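Local coordinates for protein bifunctional endomannanase/endoglucanase (Caldanaerobius polysaccharolyticus, PDB 3W0K) that probably hydrolyses beta-1,4-linked mannan and glucan chains, as a bifunctional endomannanase and endoglucanase of glycoside hydrolase family 5 with a beta/alpha-barrel fold, at residues T204-S209 against N263-D268; W291-K294 against G298-E301; V300-G303 against K308-Y311; E310-R313 against D318-L321. One frame throughout, in Å; residues are numbered along the deposited sequence.

Contacts 2, 3 and 4 lie on the same side of the centre of this TIM-barrel chain, and the chemistry of the four contacts changes with depth. Contact 2 is the buried one, apolar packing round the Phe-293 ring with two backbone bonds to its carbonyl, just after the last barrel strand, 287-290. Contacts 1 and 3 are partly buried: the first rests on a shared water and methylene packing, the second on an aromatic pair and one N-H...O bond. Contact 4 is a surface pairing of charge and ring. Contacts 2 and 3 share Val-300 and Glu-301, while contacts 3 and 4 both use strand 310-312. Asn-263 of contact 1 hydrogen-bonds His-302 of contact 3, and Asp-318 of contact 4 meets Ile-299 of contact 2 through the backbone.

Contact 1 (T204-S209 against N263-D268); sequences THYQAS and NKTSND
Tyr-206 and Lys-264 meet across a water that joins the two loops. Water 1 donates to Tyr-206 O at 2.8 Å and to Thr-265 OG1 at 3.0 Å, and accepts from Lys-264 N. One molecule thus satisfies polar atoms of three residues. Beside it, Tyr-206 CB packs 3.6 Å from Thr-265 OG1, and the CD2-CE2 edge of the tyrosine ring faces Lys-264 O, 3.9 Å from Tyr-206 CD2. The Gln-207 and Lys-264 side chains cross at about a right angle, with Gln-207 OE1 3.3 Å from Lys-264 CB; the ammonium end of the lysine leads away. Gln-207 CG also lies over the centre of the Tyr-206 ring.

Further out, a type II turn from His-205 to Ala-208, closed by Ala-208 N to His-205 O, presents Tyr-206 and Gln-207 to the other loop. With chi1 -61°, Thr-265 OG1 stands beside its backbone N, on the water's side, and is also bonded to Leu-203 O, so it ties the water site to the end of helix 201-204. The loops after barrel strands 192-197 and 254-259 are therefore joined here by hydration and methylene contacts, with neither a direct hydrogen bond nor a salt bridge between the two segments.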
loop_
_atom_site.group_PDB
_atom_site.type_symbol
_atom_site.label_atom_id
_atom_site.label_comp_id
_atom_site.label_asym_id
_atom_site.label_seq_id
_atom_site.Cartn_x
_atom_site.Cartn_y
_atom_site.Cartn_z
ATOM N N THR A 204 -13.098 -1.463 9.400
ATOM C CA THR A 204 -11.806 -2.068 9.077
ATOM C C THR A 204 -10.727 -1.957 10.144
ATOM O O THR A 204 -9.882 -2.837 10.261
ATOM C CB THR A 204 -11.231 -1.506 7.773
ATOM O OG1 THR A 204 -10.862 -0.136 7.969
ATOM C CG2 THR A 204 -12.259 -1.601 6.651
ATOM N N HIS A 205 -10.731 -0.859 10.893
ATOM C CA HIS A 205 -9.732 -0.654 11.936
ATOM C C HIS A 205 -10.321 -0.642 13.342
ATOM O O HIS A 205 -9.775 -0.016 14.253
ATOM C CB HIS A 205 -8.931 0.626 11.668
ATOM C CG HIS A 205 -7.895 0.477 10.596
ATOM N ND1 HIS A 205 -8.212 0.201 9.283
ATOM C CD2 HIS A 205 -6.545 0.574 10.644
ATOM C CE1 HIS A 205 -7.102 0.135 8.568
ATOM N NE2 HIS A 205 -6.076 0.359 9.370
ATOM N N TYR A 206 -11.435 -1.349 13.515
ATOM C CA TYR A 206 -12.093 -1.452 14.812
ATOM C C TYR A 206 -11.120 -2.075 15.813
ATOM O O TYR A 206 -10.562 -3.148 15.571
ATOM C CB TYR A 206 -13.356 -2.308 14.693
ATOM C CG TYR A 206 -14.032 -2.625 16.010
ATOM C CD1 TYR A 206 -14.586 -1.615 16.798
ATOM C CD2 TYR A 206 -14.144 -3.942 16.453
ATOM C CE1 TYR A 206 -15.239 -1.913 17.998
ATOM C CE2 TYR A 206 -14.795 -4.252 17.646
ATOM C CZ TYR A 206 -15.339 -3.232 18.411
ATOM O OH TYR A 206 -15.989 -3.540 19.585
ATOM N N GLN A 207 -10.908 -1.369 16.920
ATOM C CA GLN A 207 -10.004 -1.791 17.988
ATOM C C GLN A 207 -8.534 -1.865 17.574
ATOM O O GLN A 207 -7.747 -2.608 18.162
ATOM C CB GLN A 207 -10.471 -3.107 18.623
ATOM C CG GLN A 207 -11.786 -2.970 19.382
ATOM C CD GLN A 207 -12.203 -4.238 20.106
ATOM O OE1 GLN A 207 -11.841 -5.347 19.712
ATOM N NE2 GLN A 207 -12.981 -4.078 21.170
ATOM N N ALA A 208 -8.177 -1.089 16.554
ATOM C CA ALA A 208 -6.802 -1.027 16.073
ATOM C C ALA A 208 -6.101 0.061 16.885
ATOM O O ALA A 208 -6.371 1.251 16.709
ATOM C CB ALA A 208 -6.771 -0.691 14.591
ATOM N N SER A 209 -5.210 -0.363 17.778
ATOM C CA SER A 209 -4.473 0.540 18.663
ATOM C C SER A 209 -3.722 1.698 18.003
ATOM O O SER A 209 -3.631 2.783 18.579
ATOM C CB SER A 209 -3.508 -0.259 19.543
ATOM O OG SER A 209 -2.545 -0.944 18.761
ATOM N N ASN A 263 -8.581 -7.881 12.567
ATOM C CA ASN A 263 -9.175 -9.106 13.100
ATOM C C ASN A 263 -10.039 -9.050 14.360
ATOM O O ASN A 263 -10.257 -10.080 15.004
ATOM C CB ASN A 263 -8.091 -10.180 13.255
ATOM C CG ASN A 263 -7.109 -9.874 14.379
ATOM O OD1 ASN A 263 -7.091 -8.772 14.931
ATOM N ND2 ASN A 263 -6.297 -10.862 14.729
ATOM N N LYS A 264 -10.536 -7.869 14.711
ATOM C CA LYS A 264 -11.391 -7.735 15.892
ATOM C C LYS A 264 -12.861 -7.605 15.496
ATOM O O LYS A 264 -13.759 -7.779 16.320
ATOM C CB LYS A 264 -10.950 -6.545 16.745
ATOM C CG LYS A 264 -9.560 -6.704 17.339
ATOM C CD LYS A 264 -9.457 -7.967 18.179
ATOM C CE LYS A 264 -8.053 -8.139 18.735
ATOM N NZ LYS A 264 -7.930 -9.371 19.562
ATOM N N THR A 265 -13.089 -7.318 14.220
ATOM C CA THR A 265 -14.426 -7.170 13.658
ATOM C C THR A 265 -15.016 -8.559 13.432
ATOM O O THR A 265 -14.292 -9.487 13.069
ATOM C CB THR A 265 -14.345 -6.427 12.308
ATOM O OG1 THR A 265 -13.799 -5.121 12.524
ATOM C CG2 THR A 265 -15.717 -6.308 11.653
ATOM N N SER A 266 -16.316 -8.713 13.669
ATOM C CA SER A 266 -16.964 -10.007 13.468
ATOM C C SER A 266 -16.784 -10.399 12.004
ATOM O O SER A 266 -16.925 -9.559 11.111
ATOM C CB SER A 266 -18.450 -9.933 13.818
ATOM O OG SER A 266 -19.009 -11.233 13.878
ATOM N N ASN A 267 -16.474 -11.668 11.759
ATOM C CA ASN A 267 -16.239 -12.125 10.397
ATOM C C ASN A 267 -17.396 -11.946 9.427
ATOM O O ASN A 267 -17.175 -11.626 8.262
ATOM C CB ASN A 267 -15.756 -13.572 10.364
ATOM C CG ASN A 267 -15.038 -13.898 9.077
ATOM O OD1 ASN A 267 -14.058 -13.238 8.722
ATOM N ND2 ASN A 267 -15.534 -14.893 8.350
ATOM N N ASP A 268 -18.626 -12.163 9.890
ATOM C CA ASP A 268 -19.781 -11.999 9.012
ATOM C C ASP A 268 -19.881 -10.546 8.545
ATOM O O ASP A 268 -20.204 -10.279 7.389
ATOM C CB ASP A 268 -21.075 -12.440 9.712
ATOM C CG ASP A 268 -21.468 -11.529 10.861
ATOM O OD1 ASP A 268 -22.633 -11.077 10.886
ATOM O OD2 ASP A 268 -20.621 -11.265 11.739
HETATM O O HOH W 1 -11.034 -5.134 13.596
#

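Contact 2 (W291-K294 against G298-E301); sequences WNFK and GIVE
Phe-293 O receives two backbone N-H groups from the returning chain. Ile-299 N lies 2.9 Å from Phe-293 O and Val-300 N lies 3.2 Å from the same oxygen. The valine N-H approaches nearly in line with the carbonyl, at a C=O...N angle of 161°, whereas the isoleucine N-H is tilted 20° from the carbonyl plane. Gly-298 adds CA-H...O contacts: its CA is 3.2 Å from Asn-292 O and also approaches Phe-293 O. A side chain on this glycine would run into Phe-293 O, which is consistent with the two loop segments lying so close at a residue without a side chain.

The apolar contacts gather on the Phe-293 ring. Val-300 CG2 makes a CH-pi contact over one face, 4.1 Å from the ring centroid and offset toward the rim, while Ile-299 CD1 comes obliquely to Phe-293 CE1 at 3.9 Å. With its CG anti to the backbone N (chi1 172°), Phe-293 carries its ring back to within reach of both side chains. Lys-294 runs alongside Val-300, its CG 3.7 Å from Val-300 CB, before its NZ reaches a salt bridge with Asp-24.

This tight chain reversal follows barrel strand 287-290. Phe-293 also packs on helix 25-33 and, edge-to-face, on Phe-6 of the first barrel strand and Phe-315 of strand 315-317, while Ile-299 leans on helix 319-327.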
loop_
_atom_site.group_PDB
_atom_site.type_symbol
_atom_site.label_atom_id
_atom_site.label_comp_id
_atom_site.label_asym_id
_atom_site.label_seq_id
_atom_site.Cartn_x
_atom_site.Cartn_y
_atom_site.Cartn_z
ATOM N N TRP A 291 -3.620 -5.960 2.552
ATOM C CA TRP A 291 -2.525 -5.549 3.431
ATOM C C TRP A 291 -1.641 -6.688 3.947
ATOM O O TRP A 291 -0.425 -6.534 4.026
ATOM C CB TRP A 291 -3.034 -4.677 4.585
ATOM C CG TRP A 291 -1.940 -4.283 5.539
ATOM C CD1 TRP A 291 -1.900 -4.528 6.880
ATOM C CD2 TRP A 291 -0.705 -3.627 5.214
ATOM N NE1 TRP A 291 -0.714 -4.074 7.412
ATOM C CE2 TRP A 291 0.036 -3.518 6.409
ATOM C CE3 TRP A 291 -0.151 -3.128 4.026
ATOM C CZ2 TRP A 291 1.306 -2.929 6.454
ATOM C CZ3 TRP A 291 1.115 -2.541 4.070
ATOM C CH2 TRP A 291 1.826 -2.449 5.277
ATOM N N ASN A 292 -2.242 -7.813 4.324
ATOM C CA ASN A 292 -1.459 -8.958 4.801
ATOM C C ASN A 292 -1.817 -10.208 4.008
ATOM O O ASN A 292 -2.887 -10.284 3.394
ATOM C CB ASN A 292 -1.771 -9.306 6.268
ATOM C CG ASN A 292 -1.279 -8.280 7.266
ATOM O OD1 ASN A 292 -1.853 -8.152 8.346
ATOM N ND2 ASN A 292 -0.185 -7.597 6.953
ATOM N N PHE A 293 -0.890 -11.163 3.990
ATOM C CA PHE A 293 -1.129 -12.469 3.388
ATOM C C PHE A 293 -1.378 -13.256 4.678
ATOM O O PHE A 293 -2.472 -13.767 4.912
ATOM C CB PHE A 293 0.102 -13.000 2.652
ATOM C CG PHE A 293 -0.047 -14.419 2.195
ATOM C CD1 PHE A 293 -0.985 -14.751 1.225
ATOM C CD2 PHE A 293 0.708 -15.434 2.778
ATOM C CE1 PHE A 293 -1.175 -16.079 0.842
ATOM C CE2 PHE A 293 0.527 -16.764 2.404
ATOM C CZ PHE A 293 -0.419 -17.085 1.433
ATOM N N LYS A 294 -0.352 -13.321 5.524
ATOM C CA LYS A 294 -0.461 -13.940 6.840
ATOM C C LYS A 294 -0.552 -12.741 7.777
ATOM O O LYS A 294 0.117 -11.729 7.556
ATOM C CB LYS A 294 0.779 -14.776 7.176
ATOM C CG LYS A 294 0.763 -16.162 6.566
ATOM C CD LYS A 294 2.031 -16.929 6.886
ATOM C CE LYS A 294 3.218 -16.373 6.126
ATOM N NZ LYS A 294 4.452 -17.154 6.413
ATOM N N GLY A 298 -4.887 -10.465 6.777
ATOM C CA GLY A 298 -4.660 -11.447 5.724
ATOM C C GLY A 298 -5.726 -12.505 5.509
ATOM O O GLY A 298 -6.853 -12.390 5.995
ATOM N N ILE A 299 -5.374 -13.520 4.725
ATOM C CA ILE A 299 -6.285 -14.626 4.440
ATOM C C ILE A 299 -5.889 -15.891 5.200
ATOM O O ILE A 299 -6.658 -16.851 5.253
ATOM C CB ILE A 299 -6.366 -14.963 2.925
ATOM C CG1 ILE A 299 -5.004 -15.403 2.384
ATOM C CG2 ILE A 299 -6.909 -13.777 2.146
ATOM C CD1 ILE A 299 -5.074 -16.063 1.013
ATOM N N VAL A 300 -4.697 -15.895 5.787
ATOM C CA VAL A 300 -4.228 -17.065 6.522
ATOM C C VAL A 300 -4.425 -16.896 8.021
ATOM O O VAL A 300 -3.713 -16.123 8.658
ATOM C CB VAL A 300 -2.735 -17.356 6.236
ATOM C CG1 VAL A 300 -2.307 -18.648 6.935
ATOM C CG2 VAL A 300 -2.498 -17.462 4.739
ATOM N N GLU A 301 -5.412 -17.609 8.564
ATOM C CA GLU A 301 -5.721 -17.573 9.996
ATOM C C GLU A 301 -5.685 -16.157 10.572
ATOM O O GLU A 301 -5.002 -15.900 11.565
ATOM C CB GLU A 301 -4.745 -18.473 10.763
ATOM C CG GLU A 301 -4.803 -19.936 10.356
ATOM C CD GLU A 301 -3.829 -20.799 11.136
ATOM O OE1 GLU A 301 -2.670 -20.945 10.691
ATOM O OE2 GLU A 301 -4.224 -21.337 12.191
#

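Contact 3 (V300-G303 against K308-Y311); sequences VEHG and KYEY
Tyr-309 lays its ring against Glu-301 and His-302, in the long connection that leads from the last strand of the TIM barrel to the small antiparallel pair 310-312 and 315-317. One ring face lies under the Glu-301 backbone: Glu-301 CA sits 3.6 Å from the Tyr-309 ring centroid, a CH-pi contact. The Glu-301 side chain crosses the ring obliquely, its CG 4.2 Å from Tyr-309 CG.

Against His-302 the tyrosine is turned almost square. The pair is T-shaped, with planes at 82° and centroids 5.2 Å apart, the tyrosine edge pointing at the imidazole face. With CG between its backbone N and carbonyl carbon (chi1 53°), His-302 holds that face toward the phenol, and Tyr-309 OH comes 3.4 Å from His-302 CD2. The imidazole has weak bonds to Gly-298 O and Asn-267 OD1, which are consistent with a fixed ring turn.

Replacing Tyr-309 by an alanine would probably leave Glu-301 CA without the ring face beneath it, the imidazole face without the phenol edge, and the Gly-303 amide without its acceptor. Gly-303 has backbone angles that suit glycine, and its N donates to Tyr-309 OH at 2.8 Å, with an N-H...O angle of 149°.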
loop_
_atom_site.group_PDB
_atom_site.type_symbol
_atom_site.label_atom_id
_atom_site.label_comp_id
_atom_site.label_asym_id
_atom_site.label_seq_id
_atom_site.Cartn_x
_atom_site.Cartn_y
_atom_site.Cartn_z
ATOM N N VAL A 300 -4.697 -15.895 5.787
ATOM C CA VAL A 300 -4.228 -17.065 6.522
ATOM C C VAL A 300 -4.425 -16.896 8.021
ATOM O O VAL A 300 -3.713 -16.123 8.658
ATOM C CB VAL A 300 -2.735 -17.356 6.236
ATOM C CG1 VAL A 300 -2.307 -18.648 6.935
ATOM C CG2 VAL A 300 -2.498 -17.462 4.739
ATOM N N GLU A 301 -5.412 -17.609 8.564
ATOM C CA GLU A 301 -5.721 -17.573 9.996
ATOM C C GLU A 301 -5.685 -16.157 10.572
ATOM O O GLU A 301 -5.002 -15.900 11.565
ATOM C CB GLU A 301 -4.745 -18.473 10.763
ATOM C CG GLU A 301 -4.803 -19.936 10.356
ATOM C CD GLU A 301 -3.829 -20.799 11.136
ATOM O OE1 GLU A 301 -2.670 -20.945 10.691
ATOM O OE2 GLU A 301 -4.224 -21.337 12.191
ATOM N N HIS A 302 -6.425 -15.241 9.953
ATOM C CA HIS A 302 -6.436 -13.856 10.414
ATOM C C HIS A 302 -6.909 -13.698 11.859
ATOM O O HIS A 302 -6.382 -12.861 12.590
ATOM C CB HIS A 302 -7.230 -12.962 9.456
ATOM C CG HIS A 302 -8.614 -13.448 9.172
ATOM N ND1 HIS A 302 -8.957 -14.065 7.988
ATOM C CD2 HIS A 302 -9.743 -13.406 9.917
ATOM C CE1 HIS A 302 -10.239 -14.383 8.019
ATOM N NE2 HIS A 302 -10.739 -13.994 9.178
ATOM N N GLY A 303 -7.904 -14.489 12.260
ATOM C CA GLY A 303 -8.378 -14.432 13.634
ATOM C C GLY A 303 -9.734 -13.829 13.947
ATOM O O GLY A 303 -10.127 -13.813 15.113
ATOM N N LYS A 308 -13.581 -19.511 9.717
ATOM C CA LYS A 308 -13.150 -20.905 9.658
ATOM C C LYS A 308 -12.036 -20.986 8.621
ATOM O O LYS A 308 -12.073 -20.286 7.608
ATOM C CB LYS A 308 -14.310 -21.807 9.256
ATOM N N TYR A 309 -11.038 -21.825 8.882
ATOM C CA TYR A 309 -9.910 -21.964 7.965
ATOM C C TYR A 309 -9.709 -23.409 7.544
ATOM O O TYR A 309 -9.966 -24.333 8.318
ATOM C CB TYR A 309 -8.630 -21.429 8.615
ATOM C CG TYR A 309 -8.833 -20.106 9.320
ATOM C CD1 TYR A 309 -8.917 -18.914 8.601
ATOM C CD2 TYR A 309 -9.003 -20.055 10.703
ATOM C CE1 TYR A 309 -9.171 -17.705 9.240
ATOM C CE2 TYR A 309 -9.259 -18.855 11.353
ATOM C CZ TYR A 309 -9.345 -17.684 10.617
ATOM O OH TYR A 309 -9.626 -16.500 11.252
ATOM N N GLU A 310 -9.247 -23.597 6.312
ATOM C CA GLU A 310 -9.005 -24.931 5.779
ATOM C C GLU A 310 -7.671 -24.978 5.049
ATOM O O GLU A 310 -7.260 -23.995 4.422
ATOM C CB GLU A 310 -10.125 -25.334 4.815
ATOM C CG GLU A 310 -10.268 -24.408 3.611
ATOM C CD GLU A 310 -11.311 -24.878 2.614
ATOM O OE1 GLU A 310 -12.491 -25.017 3.002
ATOM O OE2 GLU A 310 -10.950 -25.098 1.437
ATOM N N TYR A 311 -6.996 -26.119 5.137
ATOM C CA TYR A 311 -5.722 -26.290 4.456
ATOM C C TYR A 311 -5.924 -26.207 2.950
ATOM O O TYR A 311 -6.801 -26.869 2.393
ATOM C CB TYR A 311 -5.080 -27.643 4.791
ATOM C CG TYR A 311 -3.873 -27.920 3.922
ATOM C CD1 TYR A 311 -2.634 -27.363 4.230
ATOM C CD2 TYR A 311 -3.992 -28.654 2.737
ATOM C CE1 TYR A 311 -1.544 -27.517 3.382
ATOM C CE2 TYR A 311 -2.901 -28.811 1.874
ATOM C CZ TYR A 311 -1.685 -28.234 2.206
ATOM O OH TYR A 311 -0.613 -28.343 1.355
#

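Contact 4 (E310-R313 against D318-L321); sequences EYYR and DREL
Arg-319 spreads its guanidinium over the Tyr-312 ring, CZ 4.2 Å from the ring centroid, in a stacked cation-pi pair. The planes are 30° apart, so the overlap is not quite parallel, and Arg-319 NH1 makes the closest approach, 3.7 Å from Tyr-312 CD1. The opposite ring face is met by Arg-313 CG, over its centre, which leaves the phenol ring between two arginine side chains.

Arg-319 NH1 also turns toward Glu-310, forming a long, weak salt bridge to Glu-310 OE2 at 3.4 Å. The carboxylate stands nearly upright to the guanidinium, planes 82° apart, and Glu-310 CD rests 3.7 Å from Arg-319 CB. A bend at chi2 (59°) folds the arginine back toward the strand, while its NE pairs with Asp-323 on the same helix. A leucine in place of Arg-319 would probably leave Glu-310 and Asp-323 without their cationic partner and take the flat cover from one face of Tyr-312.

Asp-318 caps the start of the helix, OD1 accepting from Leu-321 N at 3.0 Å. The arrangement is that of a beta-hairpin, 310-312 with 315-317, running through an Asp N-cap into the C-terminal helix 319-327, whose first turn packs its arginine on the hairpin.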
loop_
_atom_site.group_PDB
_atom_site.type_symbol
_atom_site.label_atom_id
_atom_site.label_comp_id
_atom_site.label_asym_id
_atom_site.label_seq_id
_atom_site.Cartn_x
_atom_site.Cartn_y
_atom_site.Cartn_z
ATOM N N GLU A 310 -9.247 -23.597 6.312
ATOM C CA GLU A 310 -9.005 -24.931 5.779
ATOM C C GLU A 310 -7.671 -24.978 5.049
ATOM O O GLU A 310 -7.260 -23.995 4.422
ATOM C CB GLU A 310 -10.125 -25.334 4.815
ATOM C CG GLU A 310 -10.268 -24.408 3.611
ATOM C CD GLU A 310 -11.311 -24.878 2.614
ATOM O OE1 GLU A 310 -12.491 -25.017 3.002
ATOM O OE2 GLU A 310 -10.950 -25.098 1.437
ATOM N N TYR A 311 -6.996 -26.119 5.137
ATOM C CA TYR A 311 -5.722 -26.290 4.456
ATOM C C TYR A 311 -5.924 -26.207 2.950
ATOM O O TYR A 311 -6.801 -26.869 2.393
ATOM C CB TYR A 311 -5.080 -27.643 4.791
ATOM C CG TYR A 311 -3.873 -27.920 3.922
ATOM C CD1 TYR A 311 -2.634 -27.363 4.230
ATOM C CD2 TYR A 311 -3.992 -28.654 2.737
ATOM C CE1 TYR A 311 -1.544 -27.517 3.382
ATOM C CE2 TYR A 311 -2.901 -28.811 1.874
ATOM C CZ TYR A 311 -1.685 -28.234 2.206
ATOM O OH TYR A 311 -0.613 -28.343 1.355
ATOM N N TYR A 312 -5.095 -25.397 2.298
ATOM C CA TYR A 312 -5.149 -25.238 0.856
ATOM C C TYR A 312 -3.804 -24.749 0.356
ATOM O O TYR A 312 -3.355 -23.657 0.710
ATOM C CB TYR A 312 -6.243 -24.250 0.438
ATOM C CG TYR A 312 -6.414 -24.124 -1.064
ATOM C CD1 TYR A 312 -6.773 -25.227 -1.842
ATOM C CD2 TYR A 312 -6.228 -22.898 -1.707
ATOM C CE1 TYR A 312 -6.947 -25.114 -3.221
ATOM C CE2 TYR A 312 -6.400 -22.774 -3.086
ATOM C CZ TYR A 312 -6.759 -23.887 -3.836
ATOM O OH TYR A 312 -6.935 -23.775 -5.197
ATOM N N ARG A 313 -3.150 -25.597 -0.429
ATOM C CA ARG A 313 -1.858 -25.287 -1.029
ATOM C C ARG A 313 -0.806 -24.684 -0.096
ATOM O O ARG A 313 -0.210 -23.644 -0.393
ATOM C CB ARG A 313 -2.070 -24.438 -2.289
ATOM C CG ARG A 313 -2.850 -25.211 -3.346
ATOM C CD ARG A 313 -3.148 -24.435 -4.616
ATOM N NE ARG A 313 -3.862 -25.296 -5.558
ATOM C CZ ARG A 313 -4.429 -24.889 -6.689
ATOM N NH1 ARG A 313 -4.376 -23.614 -7.052
ATOM N NH2 ARG A 313 -5.063 -25.766 -7.458
ATOM N N ASP A 318 -8.783 -18.707 4.756
ATOM C CA ASP A 318 -10.190 -18.360 4.870
ATOM C C ASP A 318 -10.613 -18.524 3.407
ATOM O O ASP A 318 -10.391 -17.631 2.586
ATOM C CB ASP A 318 -10.323 -16.897 5.323
ATOM C CG ASP A 318 -11.768 -16.396 5.338
ATOM O OD1 ASP A 318 -12.642 -16.952 4.639
ATOM O OD2 ASP A 318 -12.023 -15.402 6.046
ATOM N N ARG A 319 -11.169 -19.688 3.077
ATOM C CA ARG A 319 -11.572 -19.978 1.704
ATOM C C ARG A 319 -12.606 -19.014 1.134
ATOM O O ARG A 319 -12.551 -18.674 -0.050
ATOM C CB ARG A 319 -12.070 -21.423 1.576
ATOM C CG ARG A 319 -12.226 -21.894 0.134
ATOM C CD ARG A 319 -10.901 -21.817 -0.617
ATOM N NE ARG A 319 -11.038 -22.145 -2.035
ATOM C CZ ARG A 319 -10.753 -23.331 -2.562
ATOM N NH1 ARG A 319 -10.312 -24.317 -1.792
ATOM N NH2 ARG A 319 -10.901 -23.530 -3.866
ATOM N N GLU A 320 -13.546 -18.578 1.967
ATOM C CA GLU A 320 -14.573 -17.648 1.514
ATOM C C GLU A 320 -13.942 -16.338 1.045
ATOM O O GLU A 320 -14.285 -15.821 -0.022
ATOM C CB GLU A 320 -15.591 -17.379 2.625
ATOM C CG GLU A 320 -16.725 -16.457 2.200
ATOM C CD GLU A 320 -17.771 -16.247 3.283
ATOM O OE1 GLU A 320 -17.429 -16.300 4.487
ATOM O OE2 GLU A 320 -18.942 -16.012 2.922
ATOM N N LEU A 321 -13.006 -15.816 1.835
ATOM C CA LEU A 321 -12.325 -14.575 1.484
ATOM C C LEU A 321 -11.443 -14.768 0.249
ATOM O O LEU A 321 -11.445 -13.930 -0.656
ATOM C CB LEU A 321 -11.498 -14.060 2.664
ATOM C CG LEU A 321 -10.770 -12.727 2.462
ATOM C CD1 LEU A 321 -11.724 -11.657 1.933
ATOM C CD2 LEU A 321 -10.138 -12.295 3.773
#